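Ribokinase (Staphylococcus aureus, PDB 3RY7) catalyses the ATP- and magnesium-dependent phosphorylation of D-ribose at O-5, giving D-ribose 5-phosphate, and is activated by monovalent cations. Local coordinates at residues V5-S10 with T57-K62; S178-I183 with I214-V219; I257-S262 with I275-K280. All blocks are in the same frame, centred on the assembly; numbering follows the deposited sequence.

Interaction 1. Residues V5-S10 with T57-K62; sequences VVILGS and TTFITK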
loop_
_atom_site.group_PDB
_atom_site.type_symbol
_atom_site.label_atom_id
_atom_site.label_comp_id
_atom_site.label_asym_id
_atom_site.label_seq_id
_atom_site.Cartn_x
_atom_site.Cartn_y
_atom_site.Cartn_z
ATOM N N VAL A 5 -23.466 -3.122 -15.726
ATOM C CA VAL A 5 -22.606 -2.076 -16.243
ATOM C C VAL A 5 -21.689 -2.647 -17.328
ATOM O O VAL A 5 -21.033 -3.664 -17.119
ATOM C CB VAL A 5 -21.782 -1.413 -15.098
ATOM C CG1 VAL A 5 -20.830 -0.376 -15.638
ATOM C CG2 VAL A 5 -22.709 -0.800 -14.044
ATOM N N VAL A 6 -21.685 -2.011 -18.497
ATOM C CA VAL A 6 -20.700 -2.312 -19.526
ATOM C C VAL A 6 -19.745 -1.155 -19.573
ATOM O O VAL A 6 -20.168 -0.004 -19.670
ATOM C CB VAL A 6 -21.335 -2.471 -20.939
ATOM C CG1 VAL A 6 -20.256 -2.532 -22.007
ATOM C CG2 VAL A 6 -22.216 -3.711 -21.000
ATOM N N ILE A 7 -18.457 -1.456 -19.476
ATOM C CA ILE A 7 -17.424 -0.450 -19.691
ATOM C C ILE A 7 -16.844 -0.633 -21.089
ATOM O O ILE A 7 -16.506 -1.734 -21.495
ATOM C CB ILE A 7 -16.295 -0.541 -18.625
ATOM C CG1 ILE A 7 -16.886 -0.519 -17.212
ATOM C CG2 ILE A 7 -15.304 0.579 -18.788
ATOM C CD1 ILE A 7 -17.588 0.804 -16.831
ATOM N N LEU A 8 -16.729 0.449 -21.807
ATOM C CA LEU A 8 -16.041 0.466 -23.049
ATOM C C LEU A 8 -14.831 1.320 -22.902
ATOM O O LEU A 8 -14.950 2.477 -22.661
ATOM C CB LEU A 8 -16.922 1.010 -24.139
ATOM C CG LEU A 8 -16.300 1.013 -25.517
ATOM C CD1 LEU A 8 -16.216 -0.334 -26.083
ATOM C CD2 LEU A 8 -16.981 1.945 -26.406
ATOM N N GLY A 9 -13.659 0.732 -23.026
ATOM C CA GLY A 9 -12.468 1.540 -22.859
ATOM C C GLY A 9 -11.133 0.828 -22.916
ATOM O O GLY A 9 -11.019 -0.300 -23.407
ATOM N N SER A 10 -10.118 1.517 -22.407
ATOM C CA SER A 10 -8.731 1.145 -22.622
ATOM C C SER A 10 -8.177 0.191 -21.566
ATOM O O SER A 10 -8.556 0.235 -20.391
ATOM C CB SER A 10 -7.881 2.408 -22.625
ATOM O OG SER A 10 -7.994 3.077 -21.373
ATOM N N THR A 57 -20.529 -6.571 -14.133
ATOM C CA THR A 57 -19.640 -5.879 -15.071
ATOM C C THR A 57 -19.163 -6.682 -16.285
ATOM O O THR A 57 -18.758 -7.839 -16.172
ATOM C CB THR A 57 -18.402 -5.335 -14.361
ATOM O OG1 THR A 57 -18.792 -4.710 -13.137
ATOM C CG2 THR A 57 -17.653 -4.334 -15.271
ATOM N N THR A 58 -19.204 -6.024 -17.441
ATOM C CA THR A 58 -18.658 -6.544 -18.682
ATOM C C THR A 58 -17.744 -5.462 -19.238
ATOM O O THR A 58 -18.084 -4.276 -19.199
ATOM C CB THR A 58 -19.780 -6.840 -19.685
ATOM O OG1 THR A 58 -20.684 -7.785 -19.107
ATOM C CG2 THR A 58 -19.226 -7.400 -20.983
ATOM N N PHE A 59 -16.568 -5.856 -19.721
ATOM C CA PHE A 59 -15.565 -4.897 -20.190
ATOM C C PHE A 59 -15.228 -5.174 -21.644
ATOM O O PHE A 59 -14.775 -6.262 -21.986
ATOM C CB PHE A 59 -14.300 -4.981 -19.325
ATOM C CG PHE A 59 -13.255 -3.943 -19.641
ATOM C CD1 PHE A 59 -13.603 -2.713 -20.174
ATOM C CD2 PHE A 59 -11.914 -4.192 -19.382
ATOM C CE1 PHE A 59 -12.632 -1.752 -20.447
ATOM C CE2 PHE A 59 -10.949 -3.239 -19.652
ATOM C CZ PHE A 59 -11.300 -2.020 -20.183
ATOM N N ILE A 60 -15.487 -4.189 -22.495
ATOM C CA ILE A 60 -15.151 -4.262 -23.901
ATOM C C ILE A 60 -13.867 -3.484 -24.074
ATOM O O ILE A 60 -13.832 -2.268 -23.901
ATOM C CB ILE A 60 -16.237 -3.641 -24.791
ATOM C CG1 ILE A 60 -17.592 -4.327 -24.586
ATOM C CG2 ILE A 60 -15.850 -3.744 -26.232
ATOM C CD1 ILE A 60 -18.744 -3.602 -25.306
ATOM N N THR A 61 -12.790 -4.190 -24.387
ATOM C CA THR A 61 -11.505 -3.534 -24.481
ATOM C C THR A 61 -10.716 -4.267 -25.550
ATOM O O THR A 61 -11.037 -5.405 -25.891
ATOM C CB THR A 61 -10.790 -3.547 -23.104
ATOM O OG1 THR A 61 -9.654 -2.675 -23.136
ATOM C CG2 THR A 61 -10.361 -4.953 -22.734
ATOM N N LYS A 62 -9.721 -3.605 -26.116
ATOM C CA LYS A 62 -8.934 -4.199 -27.183
ATOM C C LYS A 62 -7.451 -4.154 -26.844
ATOM O O LYS A 62 -6.859 -3.081 -26.738
ATOM C CB LYS A 62 -9.192 -3.481 -28.505
ATOM C CG LYS A 62 -8.728 -4.253 -29.740
ATOM C CD LYS A 62 -9.082 -3.476 -31.007
ATOM C CE LYS A 62 -8.897 -4.302 -32.287
ATOM N NZ LYS A 62 -9.240 -3.465 -33.506
HETATM O O HOH W 1 -22.709 -6.613 -17.481
HETATM O O HOH W 2 -9.462 -0.818 -25.782
#

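Interaction 2. Residues S178-I183 with I214-V219; sequences SLIDII and IGIKTV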
loop_
_atom_site.group_PDB
_atom_site.type_symbol
_atom_site.label_atom_id
_atom_site.label_comp_id
_atom_site.label_asym_id
_atom_site.label_seq_id
_atom_site.Cartn_x
_atom_site.Cartn_y
_atom_site.Cartn_z
ATOM N N SER A 178 -24.496 14.305 -28.748
ATOM C CA SER A 178 -25.948 14.158 -28.724
ATOM C C SER A 178 -26.382 12.772 -28.272
ATOM O O SER A 178 -27.577 12.491 -28.202
ATOM C CB SER A 178 -26.516 14.429 -30.118
ATOM O OG SER A 178 -26.266 13.322 -30.967
ATOM N N LEU A 179 -25.414 11.902 -27.984
ATOM C CA LEU A 179 -25.715 10.545 -27.551
ATOM C C LEU A 179 -25.459 10.344 -26.057
ATOM O O LEU A 179 -25.727 9.270 -25.515
ATOM C CB LEU A 179 -24.872 9.538 -28.349
ATOM C CG LEU A 179 -25.034 9.546 -29.875
ATOM C CD1 LEU A 179 -24.148 8.461 -30.550
ATOM C CD2 LEU A 179 -26.502 9.351 -30.227
ATOM N N ILE A 180 -24.925 11.370 -25.401
ATOM C CA ILE A 180 -24.488 11.262 -24.004
ATOM C C ILE A 180 -25.583 11.648 -23.027
ATOM O O ILE A 180 -26.111 12.757 -23.098
ATOM C CB ILE A 180 -23.296 12.188 -23.745
ATOM C CG1 ILE A 180 -22.136 11.836 -24.678
ATOM C CG2 ILE A 180 -22.874 12.134 -22.259
ATOM C CD1 ILE A 180 -21.102 12.923 -24.777
ATOM N N ASP A 181 -25.919 10.742 -22.115
ATOM C CA ASP A 181 -26.899 11.020 -21.067
ATOM C C ASP A 181 -26.261 11.683 -19.823
ATOM O O ASP A 181 -26.821 12.621 -19.236
ATOM C CB ASP A 181 -27.622 9.728 -20.702
ATOM C CG ASP A 181 -28.455 9.185 -21.869
ATOM O OD1 ASP A 181 -28.816 9.985 -22.768
ATOM O OD2 ASP A 181 -28.745 7.972 -21.896
ATOM N N ILE A 182 -25.073 11.208 -19.456
ATOM C CA ILE A 182 -24.348 11.692 -18.286
ATOM C C ILE A 182 -22.920 11.986 -18.682
ATOM O O ILE A 182 -22.212 11.090 -19.153
ATOM C CB ILE A 182 -24.290 10.619 -17.180
ATOM C CG1 ILE A 182 -25.670 10.038 -16.891
ATOM C CG2 ILE A 182 -23.647 11.172 -15.903
ATOM C CD1 ILE A 182 -25.669 9.101 -15.660
ATOM N N ILE A 183 -22.490 13.231 -18.517
ATOM C CA ILE A 183 -21.111 13.569 -18.799
ATOM C C ILE A 183 -20.367 13.916 -17.497
ATOM O O ILE A 183 -20.916 14.580 -16.620
ATOM C CB ILE A 183 -21.017 14.678 -19.855
ATOM C CG1 ILE A 183 -19.619 14.725 -20.444
ATOM C CG2 ILE A 183 -21.451 16.036 -19.285
ATOM C CD1 ILE A 183 -19.504 15.595 -21.685
ATOM N N ILE A 214 -27.183 21.166 -25.043
ATOM C CA ILE A 214 -26.868 20.316 -26.186
ATOM C C ILE A 214 -27.399 18.894 -26.020
ATOM O O ILE A 214 -27.078 17.995 -26.813
ATOM C CB ILE A 214 -25.371 20.358 -26.571
ATOM C CG1 ILE A 214 -24.485 19.831 -25.438
ATOM C CG2 ILE A 214 -24.957 21.788 -26.965
ATOM C CD1 ILE A 214 -23.029 19.773 -25.840
ATOM N N GLY A 215 -28.239 18.710 -25.000
ATOM C CA GLY A 215 -28.998 17.486 -24.863
ATOM C C GLY A 215 -28.518 16.513 -23.804
ATOM O O GLY A 215 -29.160 15.476 -23.593
ATOM N N ILE A 216 -27.394 16.817 -23.155
ATOM C CA ILE A 216 -26.913 15.984 -22.048
ATOM C C ILE A 216 -27.765 16.225 -20.800
ATOM O O ILE A 216 -27.841 17.347 -20.297
ATOM C CB ILE A 216 -25.424 16.246 -21.712
ATOM C CG1 ILE A 216 -24.519 15.758 -22.852
ATOM C CG2 ILE A 216 -25.058 15.538 -20.421
ATOM C CD1 ILE A 216 -23.577 16.807 -23.397
ATOM N N LYS A 217 -28.398 15.173 -20.304
ATOM C CA LYS A 217 -29.373 15.315 -19.224
ATOM C C LYS A 217 -28.775 15.507 -17.827
ATOM O O LYS A 217 -29.395 16.118 -16.956
ATOM C CB LYS A 217 -30.298 14.108 -19.199
ATOM C CG LYS A 217 -31.750 14.451 -19.437
ATOM C CD LYS A 217 -32.049 14.596 -20.906
ATOM C CE LYS A 217 -33.123 13.601 -21.312
ATOM N NZ LYS A 217 -34.024 14.133 -22.388
ATOM N N THR A 218 -27.585 14.962 -17.614
ATOM C CA THR A 218 -26.938 15.013 -16.305
ATOM C C THR A 218 -25.485 15.366 -16.449
ATOM O O THR A 218 -24.757 14.763 -17.248
ATOM C CB THR A 218 -27.017 13.688 -15.584
ATOM O OG1 THR A 218 -28.390 13.288 -15.499
ATOM C CG2 THR A 218 -26.394 13.817 -14.179
ATOM N N VAL A 219 -25.067 16.351 -15.665
ATOM C CA VAL A 219 -23.722 16.888 -15.733
ATOM C C VAL A 219 -23.064 16.790 -14.368
ATOM O O VAL A 219 -23.657 17.199 -13.371
ATOM C CB VAL A 219 -23.746 18.363 -16.170
ATOM C CG1 VAL A 219 -22.334 18.913 -16.278
ATOM C CG2 VAL A 219 -24.479 18.501 -17.503
HETATM O O HOH W 3 -29.480 13.021 -22.423
#

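Interaction 3. Residues I257-S262 with I275-K280; sequences IGAFVS and IDFGNK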
loop_
_atom_site.group_PDB
_atom_site.type_symbol
_atom_site.label_atom_id
_atom_site.label_comp_id
_atom_site.label_asym_id
_atom_site.label_seq_id
_atom_site.Cartn_x
_atom_site.Cartn_y
_atom_site.Cartn_z
ATOM N N ILE A 257 -15.724 7.256 -10.735
ATOM C CA ILE A 257 -16.671 6.956 -11.810
ATOM C C ILE A 257 -17.235 5.550 -11.703
ATOM O O ILE A 257 -18.436 5.335 -11.875
ATOM C CB ILE A 257 -16.030 7.167 -13.188
ATOM C CG1 ILE A 257 -15.897 8.663 -13.444
ATOM C CG2 ILE A 257 -16.877 6.526 -14.267
ATOM C CD1 ILE A 257 -14.723 9.021 -14.278
ATOM N N GLY A 258 -16.373 4.592 -11.378
ATOM C CA GLY A 258 -16.804 3.212 -11.312
ATOM C C GLY A 258 -17.840 3.044 -10.232
ATOM O O GLY A 258 -18.878 2.395 -10.424
ATOM N N ALA A 259 -17.553 3.651 -9.083
ATOM C CA ALA A 259 -18.399 3.508 -7.904
ATOM C C ALA A 259 -19.692 4.312 -8.080
ATOM O O ALA A 259 -20.775 3.835 -7.745
ATOM C CB ALA A 259 -17.636 3.961 -6.654
ATOM N N PHE A 260 -19.552 5.526 -8.614
ATOM C CA PHE A 260 -20.687 6.394 -8.916
ATOM C C PHE A 260 -21.702 5.611 -9.714
ATOM O O PHE A 260 -22.851 5.471 -9.302
ATOM C CB PHE A 260 -20.228 7.633 -9.701
ATOM C CG PHE A 260 -21.357 8.434 -10.314
ATOM C CD1 PHE A 260 -21.538 8.462 -11.695
ATOM C CD2 PHE A 260 -22.225 9.171 -9.519
ATOM C CE1 PHE A 260 -22.565 9.209 -12.271
ATOM C CE2 PHE A 260 -23.262 9.915 -10.090
ATOM C CZ PHE A 260 -23.432 9.931 -11.465
ATOM N N VAL A 261 -21.254 5.050 -10.831
ATOM C CA VAL A 261 -22.133 4.270 -11.699
ATOM C C VAL A 261 -22.699 3.004 -11.027
ATOM O O VAL A 261 -23.846 2.622 -11.289
ATOM C CB VAL A 261 -21.431 3.918 -13.031
ATOM C CG1 VAL A 261 -22.285 2.977 -13.851
ATOM C CG2 VAL A 261 -21.144 5.185 -13.802
ATOM N N SER A 262 -21.909 2.358 -10.164
ATOM C CA SER A 262 -22.387 1.170 -9.447
ATOM C C SER A 262 -23.592 1.491 -8.541
ATOM O O SER A 262 -24.455 0.644 -8.292
ATOM C CB SER A 262 -21.257 0.556 -8.600
ATOM O OG SER A 262 -20.931 1.366 -7.471
ATOM N N ILE A 275 -23.021 10.153 -5.795
ATOM C CA ILE A 275 -21.809 10.963 -5.829
ATOM C C ILE A 275 -21.024 10.884 -4.510
ATOM O O ILE A 275 -19.782 10.929 -4.500
ATOM C CB ILE A 275 -22.131 12.422 -6.190
ATOM C CG1 ILE A 275 -22.582 12.495 -7.659
ATOM C CG2 ILE A 275 -20.926 13.321 -5.927
ATOM C CD1 ILE A 275 -22.899 13.890 -8.136
ATOM N N ASP A 276 -21.762 10.746 -3.408
ATOM C CA ASP A 276 -21.172 10.572 -2.086
ATOM C C ASP A 276 -20.400 9.256 -2.015
ATOM O O ASP A 276 -19.221 9.222 -1.645
ATOM C CB ASP A 276 -22.261 10.578 -1.014
ATOM C CG ASP A 276 -21.697 10.365 0.378
ATOM O OD1 ASP A 276 -21.962 9.303 0.993
ATOM O OD2 ASP A 276 -20.962 11.261 0.835
ATOM N N PHE A 277 -21.092 8.176 -2.362
ATOM C CA PHE A 277 -20.499 6.850 -2.444
ATOM C C PHE A 277 -19.272 6.806 -3.361
ATOM O O PHE A 277 -18.281 6.147 -3.044
ATOM C CB PHE A 277 -21.538 5.863 -2.940
ATOM C CG PHE A 277 -21.050 4.444 -3.009
ATOM C CD1 PHE A 277 -21.192 3.593 -1.916
ATOM C CD2 PHE A 277 -20.480 3.944 -4.173
ATOM C CE1 PHE A 277 -20.759 2.270 -1.974
ATOM C CE2 PHE A 277 -20.045 2.624 -4.242
ATOM C CZ PHE A 277 -20.190 1.786 -3.138
ATOM N N GLY A 278 -19.347 7.500 -4.495
ATOM C CA GLY A 278 -18.228 7.576 -5.418
ATOM C C GLY A 278 -17.039 8.274 -4.783
ATOM O O GLY A 278 -15.888 7.874 -4.969
ATOM N N ASN A 279 -17.317 9.339 -4.040
ATOM C CA ASN A 279 -16.265 10.082 -3.365
ATOM C C ASN A 279 -15.663 9.282 -2.203
ATOM O O ASN A 279 -14.476 9.422 -1.905
ATOM C CB ASN A 279 -16.761 11.459 -2.916
ATOM C CG ASN A 279 -16.704 12.500 -4.038
ATOM O OD1 ASN A 279 -15.777 12.508 -4.856
ATOM N ND2 ASN A 279 -17.696 13.394 -4.070
ATOM N N LYS A 280 -16.473 8.428 -1.572
ATOM C CA LYS A 280 -15.955 7.504 -0.565
ATOM C C LYS A 280 -14.957 6.552 -1.207
ATOM O O LYS A 280 -13.773 6.540 -0.847
ATOM C CB LYS A 280 -17.074 6.700 0.107
ATOM C CG LYS A 280 -17.779 7.430 1.248
ATOM C CD LYS A 280 -18.973 6.630 1.754
ATOM C CE LYS A 280 -19.892 7.480 2.634
ATOM N NZ LYS A 280 -21.127 6.739 3.055
#

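Interaction 1. Residues V5-S10 with T57-K62
Ile60 lies obliquely across Val6 and Leu8, the two residues of 5-10 whose side chains share its face of the sheet. Its CB already meets Leu8 CD1, at 3.6 Å, and the CG2 branch presses on the same methyl at 3.4 Å, closer than carbons usually pack. The other branch runs the opposite way along the strand: with CG1 anti to the carbonyl carbon (chi1 -58°), it leads back to Val6 CG1 and ends with CD1 3.8 Å from that methyl.

Under this packing run two parallel strands in register, Val5 facing Thr57 and Leu8 facing Ile60. Val5 O accepts from Thr58 N, Ile7 N gives to Thr58 O, Ile7 O takes Ile60 N at 2.8 Å, and Gly9 N reaches Ile60 O, so the chain of bonds passes back and forth between the strands. Further along, Thr61 OG1 adds a side-chain bond, donating to Gly9 O (2.8 Å) from a position tilted out of the carbonyl plane; a water on the same oxygen also takes Lys62 N.

On the face of Ile7, the Phe59 ring turns its edge to the neighbouring backbone, with CD1 3.3 Å from Ile7 O and CZ 3.6 Å from Ser10 O. That face is covered by helix 42-52, where Ala47 touches both Ile7 and Phe59. Strand 136-140 pairs with the other edge of 4-8, and Ser10 OG bonds to Glu142, a probable substrate-binding residue, which probably puts this end of the pair beside the ribose pocket.

Interaction 2. Residues S178-I183 with I214-V219
Neighbouring parallel strands of the central sheet of the ribokinase fold meet here as their chains enter it, Ile182 pairing with Thr218 and Ile183 with Val219. Two bonds zip the start of the pair: Thr218 N gives to Asp181 O at 2.9 Å, and Ile183 N gives to Thr218 O at 3.0 Å. The same Thr218 O is also approached by the CA-H of Ile182, at 3.3 Å from Ile182 CA.

Ile216, just ahead of its strand, packs between Ile180 and Ile183. Its CG1, turned away from its own carbonyl (chi1 -68°), lies 3.4 Å from Ile180 O and alongside the Ile180 side chain, while the CG2 methyl meets Ile183 CG2 at 3.8 Å. On the other face, Ile182 and Thr218 stand side by side and point the same way, with Ile182 CG1 4.1 Å from Thr218 CB; the hydroxyl of Thr218 is held by Gln268.

The connection between the strands is a beta-alpha-beta crossover built with two helices, 187-194 and 201-213. The second closes in a Schellman motif: Gly215, with positive phi, is the C-prime residue, Ile216 N bonds back to Phe211 O and Gly215 N to Leu212 O. From that turn the chain drops straight into strand 218-222, and Phe211 stays behind to pack on Ile183, Ile216 and Val219.

At the more open end a water bridges the segments, lying 2.7 Å from Gly215 O and near Asp181 OD1, with a weak bond from Lys217 N. Strand 161-165 pairs with the other edge of Ile182, and Thr162 OG1 bonds both Leu179 O and Asp181 N.

Interaction 3. Residues I257-S262 with I275-K280
With CG anti to the backbone N in both Phe260 (chi1 167°) and Phe277 (chi1 -178°), each ring swings from its own helix to a neighbour on the other. Phe260 lies beside Ile275, the two side chains running the same way; its CE2 rests 3.6 Å from Ile275 CG1, and the backbone N of Ile275 sits at the ring's edge, in its plane. On the other flank Phe277 reaches Ala259, its CE2 3.7 Å from Ala259 CB and its CD2 3.6 Å from Ala259 O. The joint is mostly apolar; the exception is Ser262 OG, which comes obliquely to that ring while donating to Ala259 O within its own helix.

Between the two aromatic contacts the backbones close in on each other. Gly278 has only its CA to offer, and that atom lies 3.9 Å from Ala259 CB and 4.0 Å from Phe260 N. The helix axes accordingly approach to 7.5 Å, running in roughly opposite directions at 146°. Small residues flanked by rings carry the contact. Phe277 has further company: Arg263 makes a cation-pi contact with it, and Val301 of the second subunit packs against it.

Val261 and Ile257, on another side of their helix, lean on strand 136-140, so helix 252-263 lies against the central sheet, with 271-283 packed on it. This is the nucleotide end of the pfkB kinase fold: Gly253 and Asp254, the latter the probable proton acceptor, lie in the first turn of helix 252-263, and the second helix carries Asn279, a probable ATP-binding residue, its ND2 bonded to Thr228.

The three contacts follow one another along the chain, each closing before the next opens. Interactions 1 and 2 belong to the same nine-stranded sheet, their centres about 20 Å apart and separated by strands 136-140 and 161-165. Interaction 3 joins two helices, its centre about 17 Å from that of interaction 1 and about 18 Å from that of interaction 2. It touches both: Val261 CG1 is 3.8 Å from Val5 CG2, and Phe260 CE1 is 4.3 Å from Ile182 CG2. Helix 252-263 therefore ties two separate parts of the sheet together. Ser10 of interaction 1 lies close to Glu142, and interaction 3 holds Asn279, probable substrate and ATP site residues respectively.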